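Local atomic coordinates of mitochondrial association factor 1 (Toxoplasma gondii, PDB entry 6BXS), a protein that contains a macro domain, the fold known for binding ADP-ribose, and is encoded at a parasite locus required for direct manipulation of host mitochondria. Residues Y53-G58 / G141-A146; A146-I151 / M167-A172. All coordinates share one frame; numbering follows the deposited sequence.

Contact 1: Y53-G58 / G141-A146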
ATOM      1  N   TYR A  53      10.306  -7.541   2.531  1.00 21.77           N
ATOM      2  CA  TYR A  53      11.596  -6.985   2.144  1.00 23.21           C
ATOM      3  C   TYR A  53      12.173  -7.698   0.921  1.00 21.09           C
ATOM      4  O   TYR A  53      13.029  -7.152   0.225  1.00 24.03           O
ATOM      5  CB  TYR A  53      12.566  -7.062   3.325  1.00 24.73           C
ATOM      6  CG  TYR A  53      12.036  -6.360   4.558  1.00 21.93           C
ATOM      7  CD1 TYR A  53      11.803  -4.991   4.546  1.00 23.23           C
ATOM      8  CD2 TYR A  53      11.757  -7.063   5.725  1.00 24.81           C
ATOM      9  CE1 TYR A  53      11.311  -4.338   5.659  1.00 20.20           C
ATOM     10  CE2 TYR A  53      11.264  -6.415   6.848  1.00 23.66           C
ATOM     11  CZ  TYR A  53      11.041  -5.053   6.807  1.00 22.40           C
ATOM     12  OH  TYR A  53      10.552  -4.399   7.914  1.00 22.91           O
ATOM     13  N   GLY A  54      11.689  -8.909   0.659  1.00 21.70           N
ATOM     14  CA  GLY A  54      12.099  -9.664  -0.514  1.00 22.69           C
ATOM     15  C   GLY A  54      11.246  -9.379  -1.740  1.00 25.92           C
ATOM     16  O   GLY A  54      11.528  -9.890  -2.824  1.00 21.80           O
ATOM     17  N   LEU A  55      10.194  -8.582  -1.559  1.00 20.07           N
ATOM     18  CA  LEU A  55       9.379  -8.065  -2.664  1.00 20.20           C
ATOM     19  C   LEU A  55       8.528  -9.114  -3.389  1.00 21.14           C
ATOM     20  O   LEU A  55       8.204  -8.933  -4.562  1.00 21.98           O
ATOM     21  CB  LEU A  55      10.270  -7.361  -3.695  1.00 21.83           C
ATOM     22  CG  LEU A  55      11.264  -6.316  -3.186  1.00 17.57           C
ATOM     23  CD1 LEU A  55      12.006  -5.692  -4.362  1.00 21.04           C
ATOM     24  CD2 LEU A  55      10.563  -5.249  -2.363  1.00 21.55           C
ATOM     25  N   PHE A  56       8.146 -10.188  -2.702  1.00 21.44           N
ATOM     26  CA  PHE A  56       7.274 -11.200  -3.303  1.00 21.81           C
ATOM     27  C   PHE A  56       5.829 -11.039  -2.831  1.00 20.33           C
ATOM     28  O   PHE A  56       5.578 -10.556  -1.729  1.00 20.85           O
ATOM     29  CB  PHE A  56       7.763 -12.610  -2.968  1.00 25.92           C
ATOM     30  CG  PHE A  56       7.512 -13.009  -1.545  1.00 27.77           C
ATOM     31  CD1 PHE A  56       6.315 -13.598  -1.175  1.00 31.94           C
ATOM     32  CD2 PHE A  56       8.471 -12.790  -0.576  1.00 29.70           C
ATOM     33  CE1 PHE A  56       6.080 -13.955   0.136  1.00 33.18           C
ATOM     34  CE2 PHE A  56       8.236 -13.144   0.736  1.00 34.14           C
ATOM     35  CZ  PHE A  56       7.042 -13.731   1.091  1.00 33.48           C
ATOM     36  N   ILE A  57       4.890 -11.462  -3.672  1.00 20.48           N
ATOM     37  CA  ILE A  57       3.487 -11.550  -3.291  1.00 23.52           C
ATOM     38  C   ILE A  57       3.163 -12.991  -2.911  1.00 20.45           C
ATOM     39  O   ILE A  57       3.194 -13.891  -3.752  1.00 25.71           O
ATOM     40  CB  ILE A  57       2.558 -11.076  -4.423  1.00 20.45           C
ATOM     41  CG1 ILE A  57       2.753  -9.575  -4.658  1.00 22.72           C
ATOM     42  CG2 ILE A  57       1.096 -11.363  -4.077  1.00 22.20           C
ATOM     43  CD1 ILE A  57       2.087  -9.049  -5.911  1.00 22.86           C
ATOM     44  N   GLY A  58       2.850 -13.199  -1.637  1.00 29.47           N
ATOM     45  CA  GLY A  58       2.618 -14.529  -1.105  1.00 27.01           C
ATOM     46  C   GLY A  58       2.822 -14.535   0.394  1.00 31.45           C
ATOM     47  O   GLY A  58       2.737 -13.491   1.043  1.00 33.06           O
ATOM     48  N   GLY A 141      15.415  -2.908   7.544  1.00 23.51           N
ATOM     49  CA  GLY A 141      15.128  -3.895   6.518  1.00 23.86           C
ATOM     50  C   GLY A 141      15.447  -3.282   5.169  1.00 25.12           C
ATOM     51  O   GLY A 141      15.546  -2.058   5.060  1.00 21.31           O
ATOM     52  N   LYS A 142      15.614  -4.114   4.144  1.00 24.57           N
ATOM     53  CA  LYS A 142      16.023  -3.618   2.833  1.00 24.89           C
ATOM     54  C   LYS A 142      14.808  -3.349   1.945  1.00 23.01           C
ATOM     55  O   LYS A 142      13.743  -3.934   2.137  1.00 23.77           O
ATOM     56  CB  LYS A 142      16.981  -4.609   2.158  1.00 31.12           C
ATOM     57  CG  LYS A 142      16.328  -5.649   1.263  1.00 30.28           C
ATOM     58  CD  LYS A 142      17.367  -6.601   0.681  1.00 41.56           C
ATOM     59  CE  LYS A 142      16.722  -7.698  -0.155  1.00 43.01           C
ATOM     60  NZ  LYS A 142      15.859  -8.597   0.665  1.00 44.82           N
ATOM     61  N   ASN A 143      14.990  -2.447   0.982  1.00 18.74           N
ATOM     62  CA  ASN A 143      13.945  -2.046   0.038  1.00 24.21           C
ATOM     63  C   ASN A 143      12.795  -1.299   0.707  1.00 23.72           C
ATOM     64  O   ASN A 143      11.686  -1.250   0.176  1.00 20.89           O
ATOM     65  CB  ASN A 143      13.393  -3.259  -0.715  1.00 20.77           C
ATOM     66  CG  ASN A 143      14.474  -4.050  -1.417  1.00 23.16           C
ATOM     67  OD1 ASN A 143      15.447  -3.485  -1.914  1.00 16.72           O
ATOM     68  ND2 ASN A 143      14.308  -5.366  -1.462  1.00 22.84           N
ATOM     69  N   VAL A 144      13.064  -0.710   1.867  1.00 22.44           N
ATOM     70  CA  VAL A 144      12.062   0.086   2.566  1.00 23.13           C
ATOM     71  C   VAL A 144      11.748   1.348   1.772  1.00 23.31           C
ATOM     72  O   VAL A 144      12.648   1.984   1.226  1.00 21.09           O
ATOM     73  CB  VAL A 144      12.537   0.473   3.979  1.00 25.12           C
ATOM     74  CG1 VAL A 144      11.568   1.453   4.633  1.00 24.07           C
ATOM     75  CG2 VAL A 144      12.696  -0.771   4.840  1.00 25.07           C
ATOM     76  N   GLY A 145      10.468   1.704   1.718  1.00 24.88           N
ATOM     77  CA  GLY A 145      10.024   2.866   0.971  1.00 21.23           C
ATOM     78  C   GLY A 145       9.732   2.543  -0.483  1.00 23.66           C
ATOM     79  O   GLY A 145       9.167   3.364  -1.206  1.00 24.10           O
ATOM     80  N   ALA A 146      10.124   1.349  -0.916  1.00 23.16           N
ATOM     81  CA  ALA A 146       9.842   0.902  -2.273  1.00 22.73           C
ATOM     82  C   ALA A 146       8.341   0.738  -2.455  1.00 22.84           C
ATOM     83  O   ALA A 146       7.695   0.023  -1.690  1.00 22.55           O
ATOM     84  CB  ALA A 146      10.561  -0.403  -2.571  1.00 22.34           C
TER
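In this macro domain the loop that leaves strand 45-50 for helix 61-76 is fastened to the loop entering strand 147-152 mainly through Tyr53, which meets Gly141, Lys142, Asn143 and Val144. Two donors share its backbone carbonyl. Asn143 ND2 approaches Tyr53 O at 2.8 Å, almost in line with the carbonyl bond (C=O...donor angle 162°), although the oxygen lies somewhat out of the Asn143 amide plane. Lys142 NZ comes to the same Tyr53 O at 3.2 Å from above the carbonyl plane, away from the lone pairs. Its chain runs extended as far as CE and bends only at the last torsion (chi4 -65°), which folds the ammonium back over the oxygen. Asn143 ND2 also lies against Leu55 CG, 3.6 Å away, where the two side chains cross at about a right angle. Loops that follow a strand and lead into a helix, as 53-58 does, line the ADP-ribose pocket in many macro domains; a similar place for this one is an inference. The Tyr53 ring is caught between several neighbours: Gly141 CA sits over one face in a CH-pi contact, 4.1 Å from the centroid, while Lys142 O lies at the edge, 3.3 Å from Tyr53 CD1. Val144 CG2 touches Tyr53 CE1 obliquely at 3.9 Å, and the ring's hydroxyl is bonded to Ala172 O. A type II turn runs from Asn143 to Ala146, closed by Ala146 N on Asn143 O at 3.2 Å.

Contact 2: A146-I151 / M167-A172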
ATOM      1  N   ALA A 146      10.124   1.349  -0.916  1.00 23.16           N
ATOM      2  CA  ALA A 146       9.842   0.902  -2.273  1.00 22.73           C
ATOM      3  C   ALA A 146       8.341   0.738  -2.455  1.00 22.84           C
ATOM      4  O   ALA A 146       7.695   0.023  -1.690  1.00 22.55           O
ATOM      5  CB  ALA A 146      10.561  -0.403  -2.571  1.00 22.34           C
ATOM      6  N   THR A 147       7.794   1.404  -3.467  1.00 24.19           N
ATOM      7  CA  THR A 147       6.361   1.376  -3.731  1.00 18.79           C
ATOM      8  C   THR A 147       6.092   0.972  -5.176  1.00 20.24           C
ATOM      9  O   THR A 147       6.664   1.535  -6.108  1.00 19.58           O
ATOM     10  CB  THR A 147       5.710   2.744  -3.455  1.00 25.28           C
ATOM     11  OG1 THR A 147       5.954   3.125  -2.095  1.00 28.01           O
ATOM     12  CG2 THR A 147       4.208   2.684  -3.699  1.00 21.23           C
ATOM     13  N   PHE A 148       5.210  -0.009  -5.344  1.00 18.19           N
ATOM     14  CA  PHE A 148       4.849  -0.512  -6.660  1.00 16.24           C
ATOM     15  C   PHE A 148       3.349  -0.363  -6.894  1.00 20.12           C
ATOM     16  O   PHE A 148       2.559  -0.410  -5.952  1.00 23.20           O
ATOM     17  CB  PHE A 148       5.267  -1.978  -6.798  1.00 19.62           C
ATOM     18  CG  PHE A 148       6.697  -2.233  -6.413  1.00 16.84           C
ATOM     19  CD1 PHE A 148       7.025  -2.568  -5.110  1.00 19.18           C
ATOM     20  CD2 PHE A 148       7.711  -2.127  -7.348  1.00 20.63           C
ATOM     21  CE1 PHE A 148       8.336  -2.796  -4.749  1.00 20.73           C
ATOM     22  CE2 PHE A 148       9.027  -2.353  -6.993  1.00 20.56           C
ATOM     23  CZ  PHE A 148       9.340  -2.689  -5.692  1.00 23.74           C
ATOM     24  N   LEU A 149       2.973  -0.171  -8.154  1.00 18.49           N
ATOM     25  CA  LEU A 149       1.574  -0.095  -8.552  1.00 22.87           C
ATOM     26  C   LEU A 149       1.360  -1.006  -9.757  1.00 20.48           C
ATOM     27  O   LEU A 149       2.077  -0.901 -10.752  1.00 22.58           O
ATOM     28  CB  LEU A 149       1.182   1.350  -8.879  1.00 18.37           C
ATOM     29  CG  LEU A 149      -0.310   1.668  -9.026  1.00 23.73           C
ATOM     30  CD1 LEU A 149      -0.556   3.152  -8.786  1.00 20.81           C
ATOM     31  CD2 LEU A 149      -0.835   1.267 -10.400  1.00 25.20           C
ATOM     32  N   HIS A 150       0.377  -1.897  -9.662  1.00 22.53           N
ATOM     33  CA  HIS A 150       0.118  -2.875 -10.716  1.00 23.42           C
ATOM     34  C   HIS A 150      -1.311  -2.787 -11.236  1.00 23.24           C
ATOM     35  O   HIS A 150      -2.263  -2.766 -10.457  1.00 21.43           O
ATOM     36  CB  HIS A 150       0.369  -4.300 -10.212  1.00 21.90           C
ATOM     37  CG  HIS A 150       1.739  -4.518  -9.649  1.00 22.41           C
ATOM     38  ND1 HIS A 150       2.850  -4.702 -10.443  1.00 22.39           N
ATOM     39  CD2 HIS A 150       2.172  -4.604  -8.369  1.00 22.85           C
ATOM     40  CE1 HIS A 150       3.912  -4.879  -9.675  1.00 22.78           C
ATOM     41  NE2 HIS A 150       3.527  -4.824  -8.414  1.00 24.72           N
ATOM     42  N   ILE A 151      -1.449  -2.740 -12.556  1.00 21.15           N
ATOM     43  CA  ILE A 151      -2.735  -2.968 -13.195  1.00 21.49           C
ATOM     44  C   ILE A 151      -2.872  -4.465 -13.439  1.00 25.68           C
ATOM     45  O   ILE A 151      -2.111  -5.043 -14.210  1.00 22.36           O
ATOM     46  CB  ILE A 151      -2.875  -2.204 -14.524  1.00 24.60           C
ATOM     47  CG1 ILE A 151      -2.615  -0.712 -14.305  1.00 26.54           C
ATOM     48  CG2 ILE A 151      -4.263  -2.434 -15.117  1.00 28.62           C
ATOM     49  CD1 ILE A 151      -2.688   0.123 -15.568  1.00 27.39           C
ATOM     50  N   MET A 167      -3.713  -2.510  -7.771  1.00 23.35           N
ATOM     51  CA  MET A 167      -3.190  -2.774  -6.439  1.00 21.64           C
ATOM     52  C   MET A 167      -1.881  -2.029  -6.255  1.00 19.65           C
ATOM     53  O   MET A 167      -1.222  -1.664  -7.229  1.00 20.42           O
ATOM     54  CB  MET A 167      -2.977  -4.275  -6.211  1.00 17.64           C
ATOM     55  CG  MET A 167      -1.923  -4.914  -7.110  1.00 19.89           C
ATOM     56  SD  MET A 167      -1.456  -6.579  -6.584  1.00 27.99           S
ATOM     57  CE  MET A 167      -0.474  -6.235  -5.124  1.00 20.70           C
ATOM     58  N   LEU A 168      -1.521  -1.793  -5.000  1.00 19.60           N
ATOM     59  CA  LEU A 168      -0.207  -1.276  -4.665  1.00 19.76           C
ATOM     60  C   LEU A 168       0.501  -2.252  -3.734  1.00 19.03           C
ATOM     61  O   LEU A 168      -0.128  -3.103  -3.107  1.00 21.47           O
ATOM     62  CB  LEU A 168      -0.306   0.107  -4.019  1.00 22.65           C
ATOM     63  CG  LEU A 168      -0.576   1.281  -4.968  1.00 25.52           C
ATOM     64  CD1 LEU A 168      -1.972   1.823  -4.747  1.00 26.96           C
ATOM     65  CD2 LEU A 168       0.462   2.381  -4.793  1.00 29.05           C
ATOM     66  N   TYR A 169       1.819  -2.109  -3.665  1.00 17.81           N
ATOM     67  CA  TYR A 169       2.678  -2.968  -2.862  1.00 18.12           C
ATOM     68  C   TYR A 169       3.769  -2.072  -2.296  1.00 17.50           C
ATOM     69  O   TYR A 169       4.435  -1.357  -3.046  1.00 20.57           O
ATOM     70  CB  TYR A 169       3.256  -4.106  -3.714  1.00 17.28           C
ATOM     71  CG  TYR A 169       4.129  -5.117  -2.985  1.00 21.29           C
ATOM     72  CD1 TYR A 169       5.406  -4.782  -2.547  1.00 21.90           C
ATOM     73  CD2 TYR A 169       3.692  -6.420  -2.779  1.00 22.18           C
ATOM     74  CE1 TYR A 169       6.209  -5.708  -1.902  1.00 17.62           C
ATOM     75  CE2 TYR A 169       4.490  -7.355  -2.135  1.00 19.93           C
ATOM     76  CZ  TYR A 169       5.747  -6.993  -1.700  1.00 19.05           C
ATOM     77  OH  TYR A 169       6.546  -7.915  -1.059  1.00 20.28           O
ATOM     78  N   THR A 170       3.926  -2.084  -0.977  1.00 15.37           N
ATOM     79  CA  THR A 170       4.899  -1.214  -0.323  1.00 19.02           C
ATOM     80  C   THR A 170       5.596  -1.936   0.824  1.00 22.05           C
ATOM     81  O   THR A 170       5.052  -2.877   1.408  1.00 27.57           O
ATOM     82  CB  THR A 170       4.235   0.087   0.204  1.00 23.56           C
ATOM     83  OG1 THR A 170       5.247   1.057   0.494  1.00 26.85           O
ATOM     84  CG2 THR A 170       3.395  -0.173   1.454  1.00 24.75           C
ATOM     85  N   VAL A 171       6.806  -1.482   1.135  1.00 21.03           N
ATOM     86  CA  VAL A 171       7.648  -2.115   2.146  1.00 25.17           C
ATOM     87  C   VAL A 171       7.863  -1.172   3.322  1.00 21.61           C
ATOM     88  O   VAL A 171       8.510  -0.133   3.190  1.00 24.66           O
ATOM     89  CB  VAL A 171       9.014  -2.522   1.560  1.00 22.87           C
ATOM     90  CG1 VAL A 171       9.895  -3.167   2.625  1.00 23.46           C
ATOM     91  CG2 VAL A 171       8.827  -3.472   0.385  1.00 23.71           C
ATOM     92  N   ALA A 172       7.325  -1.554   4.475  1.00 22.50           N
ATOM     93  CA  ALA A 172       7.373  -0.723   5.671  1.00 22.96           C
ATOM     94  C   ALA A 172       8.644  -0.984   6.474  1.00 23.88           C
ATOM     95  O   ALA A 172       9.206  -2.078   6.410  1.00 21.06           O
ATOM     96  CB  ALA A 172       6.147  -0.979   6.530  1.00 23.40           C
TER
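Phe148 and Tyr169 form a hydrogen-bonded pair between two antiparallel neighbours in the mixed sheet of the macro fold, strands 147-152 and 166-170. Phe148 N reaches Tyr169 O at 2.8 Å, and Tyr169 N returns the bond to Phe148 O at 2.9 Å. Two residues along, His150 N bonds to Met167 O at 2.9 Å and Met167 N to His150 O at 3.1 Å. At the Thr147-Thr170 pair the link slackens to a weak bond between the two OG1 atoms, and past it Val171 N bonds only weakly to Ala146 O.

The Phe148 side chain extends such pairing toward helix 83-103. CB stands 3.9 Å from Tyr169 O. With CG set opposite the carbonyl carbon (chi1 -50°), the ring lies beside its own backbone N, and CD1 comes 3.5 Å from the same Tyr169 O, which sits at the ring edge. CD1 also touches Tyr169 CD1 at 3.8 Å; CE1 lies a little farther from that atom and comes up against Ala146 CB and Leu55 CD2. The Phe148 side chain also touches Gln94 and Leu98 of helix 83-103. On the opposite face, Leu149 CG meets Leu168 CG at 4.1 Å where their side chains cross, and helix 179-202 covers Thr147, Leu149 and Thr170.

All the touching residues are buried, so their polar groups need partners. His150 ND1 pairs with Ser123 OG and NE2 with Gln94 OE1, and the two bonds fix the ring's rotation. The ring of Tyr169 gives an apolar contact to Phe148, and its hydroxyl, bonded to Thr52 N, ties the strand to the chain just ahead of the 53-58 loop.

Overall arrangement
The two contacts, with centres about 9 Å apart, follow one another along the chain and share Ala146. Contact 2 belongs to the buried sheet, about 6 Å from the centre of the chain, whereas contact 1 lies about 12 Å out, in loops at the ends of its strands. Direct bonds tie them: Phe56 O lies 2.9 Å from Tyr169 OH and Gly145 N 3.1 Å from Val171 O, both probable hydrogen bonds. Tyr53 CD1 packs 3.3 Å from Val171 CG1. The strand pair and the loops are therefore joined directly, and the loops, as in other macro domains, may border a ligand pocket.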